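Long-range contacts in CheQ (Campylobacter jejuni subsp. jejuni, PDB 6A51), which acts as a regulator that, like CheP, controls transcription of the core chemotaxis operon cheVAW: residues E22-Y27 against S80-F85; A31-F36 against Q73-Q78; K45-V50 against C67-H72. All coordinates share one frame; numbering follows the deposited sequence.

Contact 1: residues E22-Y27 against S80-F85; sequences EFLDHY and SGLNGF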
ATOM      1  N   GLU A  22      -4.409  -5.002   2.671  1.00 46.37           N
ATOM      2  CA  GLU A  22      -4.395  -4.774   4.107  1.00 44.14           C
ATOM      3  C   GLU A  22      -3.565  -3.534   4.394  1.00 46.35           C
ATOM      4  O   GLU A  22      -2.397  -3.447   3.985  1.00 42.68           O
ATOM      5  CB  GLU A  22      -3.840  -5.979   4.856  1.00 47.90           C
ATOM      6  CG  GLU A  22      -3.320  -5.619   6.227  1.00 74.38           C
ATOM      7  CD  GLU A  22      -3.109  -6.823   7.131  1.00 70.81           C
ATOM      8  OE1 GLU A  22      -2.759  -6.635   8.330  1.00 66.11           O
ATOM      9  OE2 GLU A  22      -3.321  -7.972   6.655  1.00 68.13           O
ATOM     10  N   PHE A  23      -4.168  -2.585   5.093  1.00 36.42           N
ATOM     11  CA  PHE A  23      -3.530  -1.301   5.303  1.00 38.70           C
ATOM     12  C   PHE A  23      -2.411  -1.432   6.326  1.00 35.09           C
ATOM     13  O   PHE A  23      -2.416  -2.330   7.172  1.00 38.97           O
ATOM     14  CB  PHE A  23      -4.563  -0.268   5.754  1.00 33.89           C
ATOM     15  CG  PHE A  23      -5.867  -0.368   5.017  1.00 32.95           C
ATOM     16  CD1 PHE A  23      -5.897  -0.711   3.669  1.00 37.01           C
ATOM     17  CD2 PHE A  23      -7.062  -0.137   5.668  1.00 25.68           C
ATOM     18  CE1 PHE A  23      -7.091  -0.826   2.991  1.00 31.15           C
ATOM     19  CE2 PHE A  23      -8.259  -0.245   4.996  1.00 36.61           C
ATOM     20  CZ  PHE A  23      -8.271  -0.593   3.655  1.00 40.90           C
ATOM     21  N   LEU A  24      -1.432  -0.532   6.225  1.00 33.96           N
ATOM     22  CA  LEU A  24      -0.249  -0.556   7.072  1.00 30.28           C
ATOM     23  C   LEU A  24      -0.422   0.235   8.372  1.00 33.56           C
ATOM     24  O   LEU A  24       0.573   0.715   8.929  1.00 41.50           O
ATOM     25  CB  LEU A  24       0.939  -0.028   6.277  1.00 23.05           C
ATOM     26  CG  LEU A  24       1.379  -0.896   5.118  1.00 32.10           C
ATOM     27  CD1 LEU A  24       2.184  -0.046   4.133  1.00 28.47           C
ATOM     28  CD2 LEU A  24       2.215  -2.080   5.652  1.00 31.89           C
ATOM     29  N   ASP A  25      -1.656   0.382   8.858  1.00 36.76           N
ATOM     30  CA  ASP A  25      -1.970   1.104  10.090  1.00 34.75           C
ATOM     31  C   ASP A  25      -0.990   0.801  11.222  1.00 51.53           C
ATOM     32  O   ASP A  25      -0.347   1.697  11.783  1.00 36.18           O
ATOM     33  CB  ASP A  25      -3.388   0.732  10.541  1.00 40.23           C
ATOM     34  CG  ASP A  25      -4.484   1.467   9.774  1.00 50.53           C
ATOM     35  OD1 ASP A  25      -4.361   1.682   8.548  1.00 45.89           O
ATOM     36  OD2 ASP A  25      -5.498   1.804  10.415  1.00 58.85           O
ATOM     37  N   HIS A  26      -0.876  -0.475  11.561  1.00 46.54           N
ATOM     38  CA  HIS A  26      -0.124  -0.954  12.705  1.00 36.00           C
ATOM     39  C   HIS A  26       1.382  -1.109  12.438  1.00 40.69           C
ATOM     40  O   HIS A  26       2.050  -1.759  13.242  1.00 41.04           O
ATOM     41  CB  HIS A  26      -0.709  -2.294  13.154  1.00 40.26           C
ATOM     42  CG  HIS A  26      -2.161  -2.222  13.502  1.00 49.73           C
ATOM     43  ND1 HIS A  26      -2.699  -1.171  14.215  1.00 51.30           N
ATOM     44  CD2 HIS A  26      -3.185  -3.067  13.236  1.00 52.92           C
ATOM     45  CE1 HIS A  26      -3.995  -1.369  14.371  1.00 48.35           C
ATOM     46  NE2 HIS A  26      -4.316  -2.511  13.786  1.00 64.70           N
ATOM     47  N   TYR A  27       1.936  -0.547  11.365  1.00 35.87           N
ATOM     48  CA  TYR A  27       3.316  -0.806  10.990  1.00 29.63           C
ATOM     49  C   TYR A  27       4.049   0.492  10.697  1.00 35.23           C
ATOM     50  O   TYR A  27       3.452   1.498  10.306  1.00 43.84           O
ATOM     51  CB  TYR A  27       3.422  -1.701   9.741  1.00 25.81           C
ATOM     52  CG  TYR A  27       2.995  -3.136   9.939  1.00 29.87           C
ATOM     53  CD1 TYR A  27       1.682  -3.528   9.728  1.00 33.91           C
ATOM     54  CD2 TYR A  27       3.911  -4.106  10.314  1.00 31.34           C
ATOM     55  CE1 TYR A  27       1.290  -4.850   9.887  1.00 31.89           C
ATOM     56  CE2 TYR A  27       3.527  -5.430  10.485  1.00 37.87           C
ATOM     57  CZ  TYR A  27       2.218  -5.800  10.263  1.00 34.64           C
ATOM     58  OH  TYR A  27       1.841  -7.123  10.440  1.00 38.15           O
ATOM     59  N   SER A  80       6.723   8.164  10.147  1.00 38.79           N
ATOM     60  CA  SER A  80       5.536   8.486   9.365  1.00 40.18           C
ATOM     61  C   SER A  80       4.403   7.496   9.617  1.00 38.40           C
ATOM     62  O   SER A  80       4.617   6.283   9.719  1.00 57.25           O
ATOM     63  CB  SER A  80       5.877   8.494   7.885  1.00 40.59           C
ATOM     64  OG  SER A  80       6.945   9.380   7.634  1.00 52.65           O
ATOM     65  N   GLY A  81       3.187   8.025   9.712  1.00 31.50           N
ATOM     66  CA  GLY A  81       2.015   7.178   9.794  1.00 31.75           C
ATOM     67  C   GLY A  81       1.657   6.577   8.446  1.00 38.92           C
ATOM     68  O   GLY A  81       1.962   7.119   7.381  1.00 40.81           O
ATOM     69  N   LEU A  82       1.010   5.419   8.495  1.00 35.65           N
ATOM     70  CA  LEU A  82       0.670   4.716   7.267  1.00 33.73           C
ATOM     71  C   LEU A  82      -0.773   4.224   7.288  1.00 30.32           C
ATOM     72  O   LEU A  82      -1.093   3.248   6.599  1.00 42.66           O
ATOM     73  CB  LEU A  82       1.643   3.548   7.049  1.00 34.51           C
ATOM     74  CG  LEU A  82       3.126   3.883   6.873  1.00 28.70           C
ATOM     75  CD1 LEU A  82       3.998   2.673   7.219  1.00 35.43           C
ATOM     76  CD2 LEU A  82       3.382   4.326   5.446  1.00 34.59           C
ATOM     77  N   ASN A  83      -1.643   4.858   8.076  1.00 37.38           N
ATOM     78  CA  ASN A  83      -3.044   4.452   8.144  1.00 38.17           C
ATOM     79  C   ASN A  83      -3.681   4.483   6.766  1.00 37.22           C
ATOM     80  O   ASN A  83      -3.607   5.497   6.064  1.00 35.62           O
ATOM     81  CB  ASN A  83      -3.808   5.358   9.097  1.00 42.61           C
ATOM     82  CG  ASN A  83      -3.420   5.139  10.550  1.00 53.80           C
ATOM     83  OD1 ASN A  83      -2.844   4.110  10.906  1.00 54.82           O
ATOM     84  ND2 ASN A  83      -3.744   6.105  11.395  1.00 60.29           N
ATOM     85  N   GLY A  84      -4.292   3.358   6.378  1.00 32.19           N
ATOM     86  CA  GLY A  84      -4.909   3.199   5.075  1.00 20.61           C
ATOM     87  C   GLY A  84      -3.950   2.982   3.925  1.00 31.79           C
ATOM     88  O   GLY A  84      -4.405   2.786   2.786  1.00 29.59           O
ATOM     89  N   PHE A  85      -2.644   3.008   4.162  1.00 30.13           N
ATOM     90  CA  PHE A  85      -1.739   2.917   3.030  1.00 32.58           C
ATOM     91  C   PHE A  85      -1.333   1.483   2.761  1.00 26.39           C
ATOM     92  O   PHE A  85      -1.390   0.610   3.634  1.00 28.81           O
ATOM     93  CB  PHE A  85      -0.501   3.780   3.244  1.00 31.65           C
ATOM     94  CG  PHE A  85      -0.749   5.236   2.993  1.00 37.33           C
ATOM     95  CD1 PHE A  85      -1.279   6.043   4.000  1.00 34.65           C
ATOM     96  CD2 PHE A  85      -0.494   5.797   1.739  1.00 32.80           C
ATOM     97  CE1 PHE A  85      -1.520   7.394   3.774  1.00 32.58           C
ATOM     98  CE2 PHE A  85      -0.734   7.156   1.500  1.00 41.29           C
ATOM     99  CZ  PHE A  85      -1.245   7.956   2.525  1.00 30.74           C
TER
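Phe23 leads residues 22-27 onto the backbone of Gly84: its CB lies 3.5 Å from Gly84 CA, and the ring meets that residue obliquely. Next, Leu24 N donates to Phe85 O (2.8 Å, N-H...O angle 145°), while its aliphatic chain packs against Leu82, CB to CB 3.7 Å. Asp25 supplies the other bond. Its CG stands beside the backbone N (chi1 -79°), which carries OD1 to Gly84 N at 2.7 Å, met nearly along the C-O bond and close to straight at 160°. The Asp25 side chain crosses that of Asn83 at about a right angle, its CG 3.3 Å from Asn83 OD1. Two turns are thus joined: a type I turn from Leu24 to Tyr27 and a type II turn from Leu82 to Phe85, in which Gly84 takes the positive phi that glycine tolerates well. At Tyr27 the carbonyl O touches Leu82 CD1 (3.3 Å). Leu24, Leu82 and Phe85 all reach Phe124 of strand 122-126, and Phe23 packs on helix 127-134, so the contact lies where the mixed sheet with strand 27-29 meets the antiparallel sheet with strand 85-87.

Contact 2: residues A31-F36 against Q73-Q78; sequences AEFHRF and QQALRQ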
ATOM      1  N   ALA A  31      13.103   1.066   6.881  1.00 35.38           N
ATOM      2  CA  ALA A  31      14.042   1.986   6.243  1.00 35.36           C
ATOM      3  C   ALA A  31      14.050   3.348   6.919  1.00 41.94           C
ATOM      4  O   ALA A  31      15.097   4.001   7.007  1.00 59.94           O
ATOM      5  CB  ALA A  31      13.698   2.142   4.761  1.00 26.41           C
ATOM      6  N   GLU A  32      12.896   3.794   7.402  1.00 41.62           N
ATOM      7  CA  GLU A  32      12.808   5.084   8.070  1.00 45.43           C
ATOM      8  C   GLU A  32      13.082   4.968   9.564  1.00 42.38           C
ATOM      9  O   GLU A  32      13.783   5.814  10.129  1.00 56.46           O
ATOM     10  CB  GLU A  32      11.426   5.714   7.817  1.00 38.99           C
ATOM     11  CG  GLU A  32      11.130   6.943   8.666  1.00 62.44           C
ATOM     12  CD  GLU A  32       9.713   7.487   8.499  1.00 73.14           C
ATOM     13  OE1 GLU A  32       9.568   8.541   7.839  1.00 70.66           O
ATOM     14  OE2 GLU A  32       8.754   6.882   9.041  1.00 58.77           O
ATOM     15  N   PHE A  33      12.565   3.918  10.208  1.00 46.25           N
ATOM     16  CA  PHE A  33      12.695   3.788  11.658  1.00 46.74           C
ATOM     17  C   PHE A  33      14.143   3.636  12.094  1.00 48.71           C
ATOM     18  O   PHE A  33      14.542   4.181  13.125  1.00 50.68           O
ATOM     19  CB  PHE A  33      11.892   2.594  12.162  1.00 41.62           C
ATOM     20  CG  PHE A  33      12.279   2.144  13.542  1.00 44.28           C
ATOM     21  CD1 PHE A  33      11.716   2.749  14.666  1.00 40.29           C
ATOM     22  CD2 PHE A  33      13.200   1.108  13.727  1.00 40.55           C
ATOM     23  CE1 PHE A  33      12.062   2.340  15.959  1.00 41.18           C
ATOM     24  CE2 PHE A  33      13.553   0.687  15.016  1.00 45.71           C
ATOM     25  CZ  PHE A  33      12.984   1.305  16.136  1.00 42.57           C
ATOM     26  N   HIS A  34      14.939   2.862  11.361  1.00 44.48           N
ATOM     27  CA  HIS A  34      16.297   2.633  11.842  1.00 59.11           C
ATOM     28  C   HIS A  34      17.172   3.870  11.714  1.00 53.06           C
ATOM     29  O   HIS A  34      18.180   3.972  12.414  1.00 63.86           O
ATOM     30  CB  HIS A  34      16.936   1.450  11.119  1.00 46.41           C
ATOM     31  CG  HIS A  34      17.637   1.807   9.847  1.00 49.44           C
ATOM     32  ND1 HIS A  34      16.969   2.005   8.659  1.00 52.40           N
ATOM     33  CD2 HIS A  34      18.953   1.946   9.565  1.00 56.24           C
ATOM     34  CE1 HIS A  34      17.843   2.265   7.701  1.00 56.32           C
ATOM     35  NE2 HIS A  34      19.054   2.234   8.226  1.00 53.23           N
ATOM     36  N   ARG A  35      16.807   4.786  10.834  1.00 57.60           N
ATOM     37  CA  ARG A  35      17.501   6.059  10.715  1.00 47.57           C
ATOM     38  C   ARG A  35      17.194   6.975  11.933  1.00 51.93           C
ATOM     39  O   ARG A  35      18.066   7.588  12.470  1.00 59.41           O
ATOM     40  CB  ARG A  35      17.304   6.709   9.334  1.00 42.93           C
ATOM     41  CG  ARG A  35      17.732   5.841   8.138  1.00 52.93           C
ATOM     42  CD  ARG A  35      17.835   6.582   6.790  1.00 72.53           C
ATOM     43  NE  ARG A  35      17.414   5.893   5.537  1.00102.81           N
ATOM     44  CZ  ARG A  35      18.229   5.533   4.527  1.00 98.11           C
ATOM     45  NH1 ARG A  35      19.534   5.732   4.611  1.00 74.18           N
ATOM     46  NH2 ARG A  35      17.763   4.953   3.414  1.00 78.99           N
ATOM     47  N   PHE A  36      15.953   7.023  12.381  1.00 43.76           N
ATOM     48  CA  PHE A  36      15.551   7.809  13.534  1.00 58.49           C
ATOM     49  C   PHE A  36      16.112   7.290  14.827  1.00 60.52           C
ATOM     50  O   PHE A  36      16.420   8.040  15.724  1.00 68.53           O
ATOM     51  CB  PHE A  36      14.046   7.925  13.640  1.00 51.30           C
ATOM     52  CG  PHE A  36      13.442   8.740  12.562  1.00 71.45           C
ATOM     53  CD1 PHE A  36      14.114   9.823  12.055  1.00 71.42           C
ATOM     54  CD2 PHE A  36      12.215   8.435  12.058  1.00 72.94           C
ATOM     55  CE1 PHE A  36      13.579  10.581  11.053  1.00 71.49           C
ATOM     56  CE2 PHE A  36      11.664   9.190  11.056  1.00 74.89           C
ATOM     57  CZ  PHE A  36      12.349  10.263  10.550  1.00 70.15           C
ATOM     58  N   GLN A  73      11.141   4.035  21.736  1.00 52.32           N
ATOM     59  CA  GLN A  73       9.824   4.659  21.591  1.00 62.94           C
ATOM     60  C   GLN A  73       9.901   6.092  21.081  1.00 69.48           C
ATOM     61  O   GLN A  73       8.952   6.581  20.456  1.00 70.86           O
ATOM     62  CB  GLN A  73       9.082   4.637  22.919  1.00 48.02           C
ATOM     63  CG  GLN A  73       8.691   3.252  23.370  1.00 70.75           C
ATOM     64  CD  GLN A  73       7.606   2.639  22.502  1.00 76.56           C
ATOM     65  OE1 GLN A  73       7.736   1.505  22.036  1.00 77.15           O
ATOM     66  NE2 GLN A  73       6.519   3.383  22.293  1.00 71.97           N
ATOM     67  N   GLN A  74      11.006   6.787  21.343  1.00 68.01           N
ATOM     68  CA  GLN A  74      11.166   8.126  20.793  1.00 75.33           C
ATOM     69  C   GLN A  74      11.224   8.080  19.270  1.00 70.61           C
ATOM     70  O   GLN A  74      10.486   8.798  18.585  1.00 70.15           O
ATOM     71  CB  GLN A  74      12.419   8.775  21.376  1.00 85.56           C
ATOM     72  CG  GLN A  74      12.434  10.287  21.294  1.00 78.91           C
ATOM     73  CD  GLN A  74      13.824  10.824  21.016  1.00 93.98           C
ATOM     74  OE1 GLN A  74      14.424  10.515  19.983  1.00 96.55           O
ATOM     75  NE2 GLN A  74      14.350  11.619  21.941  1.00 84.60           N
ATOM     76  N   ALA A  75      12.090   7.218  18.723  1.00 75.94           N
ATOM     77  CA  ALA A  75      12.195   7.075  17.273  1.00 62.88           C
ATOM     78  C   ALA A  75      10.894   6.570  16.663  1.00 63.56           C
ATOM     79  O   ALA A  75      10.540   6.949  15.539  1.00 52.13           O
ATOM     80  CB  ALA A  75      13.344   6.134  16.919  1.00 53.37           C
ATOM     81  N   LEU A  76      10.177   5.705  17.375  1.00 54.84           N
ATOM     82  CA  LEU A  76       8.855   5.304  16.913  1.00 42.40           C
ATOM     83  C   LEU A  76       7.982   6.527  16.669  1.00 65.98           C
ATOM     84  O   LEU A  76       7.403   6.683  15.587  1.00 70.90           O
ATOM     85  CB  LEU A  76       8.206   4.371  17.933  1.00 44.51           C
ATOM     86  CG  LEU A  76       6.757   3.985  17.659  1.00 44.03           C
ATOM     87  CD1 LEU A  76       6.642   3.421  16.265  1.00 61.05           C
ATOM     88  CD2 LEU A  76       6.268   2.962  18.678  1.00 41.03           C
ATOM     89  N   ARG A  77       7.924   7.437  17.652  1.00 68.51           N
ATOM     90  CA  ARG A  77       6.988   8.557  17.598  1.00 57.08           C
ATOM     91  C   ARG A  77       7.278   9.517  16.448  1.00 45.21           C
ATOM     92  O   ARG A  77       6.368  10.219  16.006  1.00 69.83           O
ATOM     93  CB  ARG A  77       6.976   9.310  18.934  1.00 48.18           C
ATOM     94  CG  ARG A  77       6.123   8.628  20.019  1.00 62.59           C
ATOM     95  CD  ARG A  77       6.101   9.408  21.344  1.00 61.08           C
ATOM     96  NE  ARG A  77       7.445   9.658  21.877  1.00 92.36           N
ATOM     97  CZ  ARG A  77       8.048   8.908  22.802  1.00 92.70           C
ATOM     98  NH1 ARG A  77       7.432   7.843  23.312  1.00 65.25           N
ATOM     99  NH2 ARG A  77       9.275   9.224  23.221  1.00 76.58           N
ATOM    100  N   GLN A  78       8.499   9.545  15.926  1.00 35.75           N
ATOM    101  CA  GLN A  78       8.812  10.390  14.785  1.00 43.23           C
ATOM    102  C   GLN A  78       8.725   9.658  13.454  1.00 52.50           C
ATOM    103  O   GLN A  78       9.186  10.192  12.441  1.00 55.29           O
ATOM    104  CB  GLN A  78      10.202  11.011  14.944  1.00 49.74           C
ATOM    105  CG  GLN A  78      11.296  10.036  15.262  1.00 72.39           C
ATOM    106  CD  GLN A  78      12.493  10.713  15.898  1.00 85.22           C
ATOM    107  OE1 GLN A  78      13.041  10.235  16.901  1.00 79.34           O
ATOM    108  NE2 GLN A  78      12.905  11.841  15.319  1.00 62.28           N
TER
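Phe36 packs its CB on Ala75 and lays one ring face against Gln78, and its own atoms trace the contact from backbone to ring. CB packs on the methyl of Ala75, the two CB atoms 3.8 Å apart; alanine suits this spot because its small side chain lets the helices come together, and the CA atoms of Phe36 and Ala75 are only 5.1 Å apart. CG, set beside the backbone N (chi1 -68°), turns the ring toward Gln78. Here CG meets Gln78 CG at 3.7 Å, and the same methylene carbon forms an off-centre CH-pi contact, 4.1 Å from the ring centroid and 30° off the ring normal. CD2 also borders that methylene, and further out CE2 and CZ approach the carbonyl oxygen of Gln78, CZ at 3.7 Å. The two side chains cross obliquely. A long, partly apolar glutamine is well suited to this: its CG methylene lies over part of one face of the ring.

One turn earlier, Phe33 adds a second aromatic group. Its CG is anti to the backbone N (chi1 163°), which brings CE1 within 4.1 Å of Ala75 CB, and the ring edge points at Leu76 N.

The axes of segments 31-36 and 73-77 come within 8.7 Å of each other. Phe33 and Leu76 both rest on Ile28, which places the helix pair beside strand 27-29, at one edge of the mixed sheet.

Contact 3: residues K45-V50 against C67-H72; sequences KFWKNV and CILEKH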
ATOM      1  N   LYS A  45      16.674  -7.750  13.210  1.00 30.53           N
ATOM      2  CA  LYS A  45      16.856  -9.198  13.129  1.00 36.44           C
ATOM      3  C   LYS A  45      17.308  -9.810  14.451  1.00 38.63           C
ATOM      4  O   LYS A  45      17.196 -11.026  14.629  1.00 46.88           O
ATOM      5  CB  LYS A  45      17.877  -9.555  12.047  1.00 31.95           C
ATOM      6  CG  LYS A  45      17.589  -8.983  10.694  1.00 31.00           C
ATOM      7  CD  LYS A  45      18.051  -9.920   9.601  1.00 42.63           C
ATOM      8  CE  LYS A  45      18.383  -9.157   8.333  1.00 42.25           C
ATOM      9  NZ  LYS A  45      18.511 -10.031   7.138  1.00 61.58           N
ATOM     10  N   PHE A  46      17.820  -9.005  15.377  1.00 42.25           N
ATOM     11  CA  PHE A  46      18.375  -9.519  16.619  1.00 34.05           C
ATOM     12  C   PHE A  46      17.502  -9.265  17.836  1.00 35.00           C
ATOM     13  O   PHE A  46      17.778  -9.836  18.894  1.00 42.92           O
ATOM     14  CB  PHE A  46      19.761  -8.921  16.867  1.00 19.21           C
ATOM     15  CG  PHE A  46      20.727  -9.212  15.780  1.00 41.29           C
ATOM     16  CD1 PHE A  46      21.349 -10.450  15.704  1.00 43.66           C
ATOM     17  CD2 PHE A  46      21.005  -8.260  14.819  1.00 41.07           C
ATOM     18  CE1 PHE A  46      22.245 -10.722  14.693  1.00 49.70           C
ATOM     19  CE2 PHE A  46      21.900  -8.523  13.801  1.00 44.57           C
ATOM     20  CZ  PHE A  46      22.517  -9.755  13.735  1.00 55.71           C
ATOM     21  N   TRP A  47      16.489  -8.409  17.743  1.00 40.77           N
ATOM     22  CA  TRP A  47      15.459  -8.427  18.767  1.00 32.69           C
ATOM     23  C   TRP A  47      14.759  -9.766  18.705  1.00 42.01           C
ATOM     24  O   TRP A  47      14.610 -10.349  17.628  1.00 61.06           O
ATOM     25  CB  TRP A  47      14.414  -7.322  18.572  1.00 35.77           C
ATOM     26  CG  TRP A  47      14.916  -5.978  18.168  1.00 48.35           C
ATOM     27  CD1 TRP A  47      16.190  -5.494  18.283  1.00 29.83           C
ATOM     28  CD2 TRP A  47      14.141  -4.938  17.570  1.00 47.86           C
ATOM     29  NE1 TRP A  47      16.251  -4.217  17.786  1.00 44.81           N
ATOM     30  CE2 TRP A  47      15.006  -3.853  17.341  1.00 55.03           C
ATOM     31  CE3 TRP A  47      12.799  -4.824  17.197  1.00 43.66           C
ATOM     32  CZ2 TRP A  47      14.569  -2.662  16.760  1.00 53.52           C
ATOM     33  CZ3 TRP A  47      12.368  -3.644  16.627  1.00 49.40           C
ATOM     34  CH2 TRP A  47      13.251  -2.580  16.412  1.00 43.91           C
ATOM     35  N   LYS A  48      14.499 -10.161  19.944  1.00 43.07           N
ATOM     36  CA  LYS A  48      13.910 -11.351  20.490  1.00 59.46           C
ATOM     37  C   LYS A  48      12.501 -11.585  20.141  1.00 68.94           C
ATOM     38  O   LYS A  48      12.136 -12.687  19.806  1.00 46.56           O
ATOM     39  CB  LYS A  48      13.986 -11.224  22.003  1.00 76.64           C
ATOM     40  CG  LYS A  48      13.319 -12.334  22.764  1.00 83.22           C
ATOM     41  CD  LYS A  48      13.592 -12.255  24.250  1.00100.78           C
ATOM     42  CE  LYS A  48      12.521 -12.969  25.058  1.00 85.35           C
ATOM     43  NZ  LYS A  48      12.133 -14.248  24.420  1.00 92.21           N
ATOM     44  N   ASN A  49      11.697 -10.565  20.265  1.00 76.80           N
ATOM     45  CA  ASN A  49      10.347 -10.724  19.876  1.00 58.66           C
ATOM     46  C   ASN A  49      10.243  -9.679  18.838  1.00 63.58           C
ATOM     47  O   ASN A  49      10.329  -8.525  19.149  1.00 83.67           O
ATOM     48  CB  ASN A  49       9.409 -10.420  21.022  1.00 76.77           C
ATOM     49  CG  ASN A  49       9.414 -11.490  22.080  1.00 78.55           C
ATOM     50  OD1 ASN A  49       9.209 -12.666  21.804  1.00 66.89           O
ATOM     51  ND2 ASN A  49       9.641 -11.080  23.303  1.00 59.46           N
ATOM     52  N   VAL A  50      10.155 -10.102  17.585  1.00 39.39           N
ATOM     53  CA  VAL A  50      10.060  -9.167  16.482  1.00 51.44           C
ATOM     54  C   VAL A  50       8.937  -9.575  15.550  1.00 44.76           C
ATOM     55  O   VAL A  50       8.860 -10.728  15.125  1.00 45.73           O
ATOM     56  CB  VAL A  50      11.375  -9.096  15.686  1.00 48.55           C
ATOM     57  CG1 VAL A  50      11.761 -10.477  15.175  1.00 40.25           C
ATOM     58  CG2 VAL A  50      11.247  -8.111  14.534  1.00 35.40           C
ATOM     59  N   CYS A  67       5.955  -4.469  18.635  1.00 48.71           N
ATOM     60  CA  CYS A  67       7.252  -5.067  18.924  1.00 42.48           C
ATOM     61  C   CYS A  67       8.391  -4.053  19.091  1.00 55.33           C
ATOM     62  O   CYS A  67       9.508  -4.468  19.424  1.00 59.79           O
ATOM     63  CB  CYS A  67       7.613  -6.087  17.829  1.00 45.48           C
ATOM     64  SG  CYS A  67       8.500  -5.465  16.353  1.00 51.11           S
ATOM     65  N   ILE A  68       8.157  -2.749  18.889  1.00 47.06           N
ATOM     66  CA  ILE A  68       9.229  -1.765  19.057  1.00 52.40           C
ATOM     67  C   ILE A  68       9.675  -1.723  20.518  1.00 47.95           C
ATOM     68  O   ILE A  68       8.848  -1.794  21.443  1.00 58.83           O
ATOM     69  CB  ILE A  68       8.769  -0.378  18.566  1.00 49.80           C
ATOM     70  CG1 ILE A  68       8.305  -0.457  17.114  1.00 43.57           C
ATOM     71  CG2 ILE A  68       9.907   0.633  18.615  1.00 40.27           C
ATOM     72  CD1 ILE A  68       9.411  -0.837  16.161  1.00 30.02           C
ATOM     73  N   LEU A  69      10.989  -1.617  20.739  1.00 63.85           N
ATOM     74  CA  LEU A  69      11.542  -1.581  22.095  1.00 64.82           C
ATOM     75  C   LEU A  69      11.239  -0.248  22.783  1.00 68.63           C
ATOM     76  O   LEU A  69      11.097   0.793  22.131  1.00 62.12           O
ATOM     77  CB  LEU A  69      13.056  -1.794  22.062  1.00 49.52           C
ATOM     78  CG  LEU A  69      13.642  -2.898  21.180  1.00 52.91           C
ATOM     79  CD1 LEU A  69      15.157  -2.778  21.094  1.00 46.56           C
ATOM     80  CD2 LEU A  69      13.263  -4.253  21.702  1.00 38.74           C
ATOM     81  N   GLU A  70      11.147  -0.284  24.126  1.00 77.01           N
ATOM     82  CA  GLU A  70      11.024   0.963  24.889  1.00 66.69           C
ATOM     83  C   GLU A  70      12.250   1.838  24.712  1.00 60.45           C
ATOM     84  O   GLU A  70      12.134   3.066  24.676  1.00 67.95           O
ATOM     85  CB  GLU A  70      10.799   0.690  26.376  1.00 52.36           C
ATOM     86  CG  GLU A  70       9.352   0.362  26.731  1.00 94.40           C
ATOM     87  CD  GLU A  70       8.921  -1.025  26.270  1.00112.65           C
ATOM     88  OE1 GLU A  70       9.799  -1.838  25.901  1.00109.04           O
ATOM     89  OE2 GLU A  70       7.698  -1.300  26.272  1.00118.03           O
ATOM     90  N   LYS A  71      13.425   1.219  24.565  1.00 56.83           N
ATOM     91  CA  LYS A  71      14.663   1.920  24.234  1.00 52.04           C
ATOM     92  C   LYS A  71      14.539   2.781  22.985  1.00 54.49           C
ATOM     93  O   LYS A  71      15.451   3.563  22.694  1.00 51.19           O
ATOM     94  CB  LYS A  71      15.788   0.904  24.022  1.00 51.26           C
ATOM     95  CG  LYS A  71      15.654  -0.380  24.871  1.00 61.10           C
ATOM     96  CD  LYS A  71      16.602  -1.468  24.369  1.00 75.59           C
ATOM     97  CE  LYS A  71      17.891  -0.866  23.808  1.00 58.38           C
ATOM     98  NZ  LYS A  71      18.784  -1.916  23.267  1.00 64.47           N
ATOM     99  N   HIS A  72      13.454   2.631  22.229  1.00 58.29           N
ATOM    100  CA  HIS A  72      13.329   3.243  20.922  1.00 66.94           C
ATOM    101  C   HIS A  72      12.007   3.963  20.711  1.00 61.03           C
ATOM    102  O   HIS A  72      11.782   4.475  19.608  1.00 57.56           O
ATOM    103  CB  HIS A  72      13.502   2.182  19.825  1.00 51.15           C
ATOM    104  CG  HIS A  72      14.918   1.733  19.642  1.00 60.54           C
ATOM    105  ND1 HIS A  72      15.251   0.427  19.351  1.00 69.60           N
ATOM    106  CD2 HIS A  72      16.085   2.416  19.704  1.00 56.47           C
ATOM    107  CE1 HIS A  72      16.565   0.325  19.238  1.00 55.24           C
ATOM    108  NE2 HIS A  72      17.093   1.518  19.449  1.00 54.85           N
TER
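The two loops flanking the beta hairpin of strands 52-55 and 62-64 meet through Trp47, whose indole is laid over Leu69. The tryptophan CG stands beside the backbone N (chi1 -41°), sending the ring across to residues 67-72. Leu69 CD1 sits over one face of the five-membered ring, 3.9 Å from its centroid and only 15° off the normal, a CH-pi contact. A branched aliphatic side chain suits this role because a methyl group can press its hydrogens against the aromatic surface. From another direction Ile68 CD1 meets the indole at its edge, 4.1 Å from CZ3, and Cys67 O lies obliquely at 4.0 Å from CE3. The large flat indole can serve so many neighbours at once because it offers both a broad face and a long rim.

Trp47 comes five residues before strand 52-55, and Cys67 three residues after strand 62-64, so the contact ties together the chain entering the hairpin and the chain leaving it. Closer to the strands, Val50 and Cys67 form a smaller apolar pair: Cys67 SG lies 4.0 Å from Val50 CA and 4.2 Å from Val50 CG2. The compact sulfur suits a place where the backbones come near, the CA atoms of these two residues being 5.5 Å apart. Toward the other end, His72 at the N-cap position of helix 73-77 brings its ND1 obliquely to within 4.1 Å of Trp47 CZ2. Both Trp47 and His72 also touch Ile39, in the loop that follows helix 30-37.

Overall arrangement
From the N terminus, the chain leaves strand 15-18 and enters residues 22-27, the first half of contact 1, which is completed only at 80-85, which runs into strand 85-87. Helix 30-37 follows and opens contact 2, closed by helix 73-77. The loop before strand 52-55 opens contact 3, closed just after strand 62-64 at 67-72. The three are therefore nested without crossing: 16 residues lie inside contact 3, 36 inside contact 2 and 52 inside contact 1. Contacts 2 and 3 share an apolar patch, where Phe33 meets Trp47, Ile68 and His72. Contacts 1 and 2 touch through a probable hydrogen bond from Ser80 N to Glu32 OE2, whereas contacts 1 and 3 do not touch.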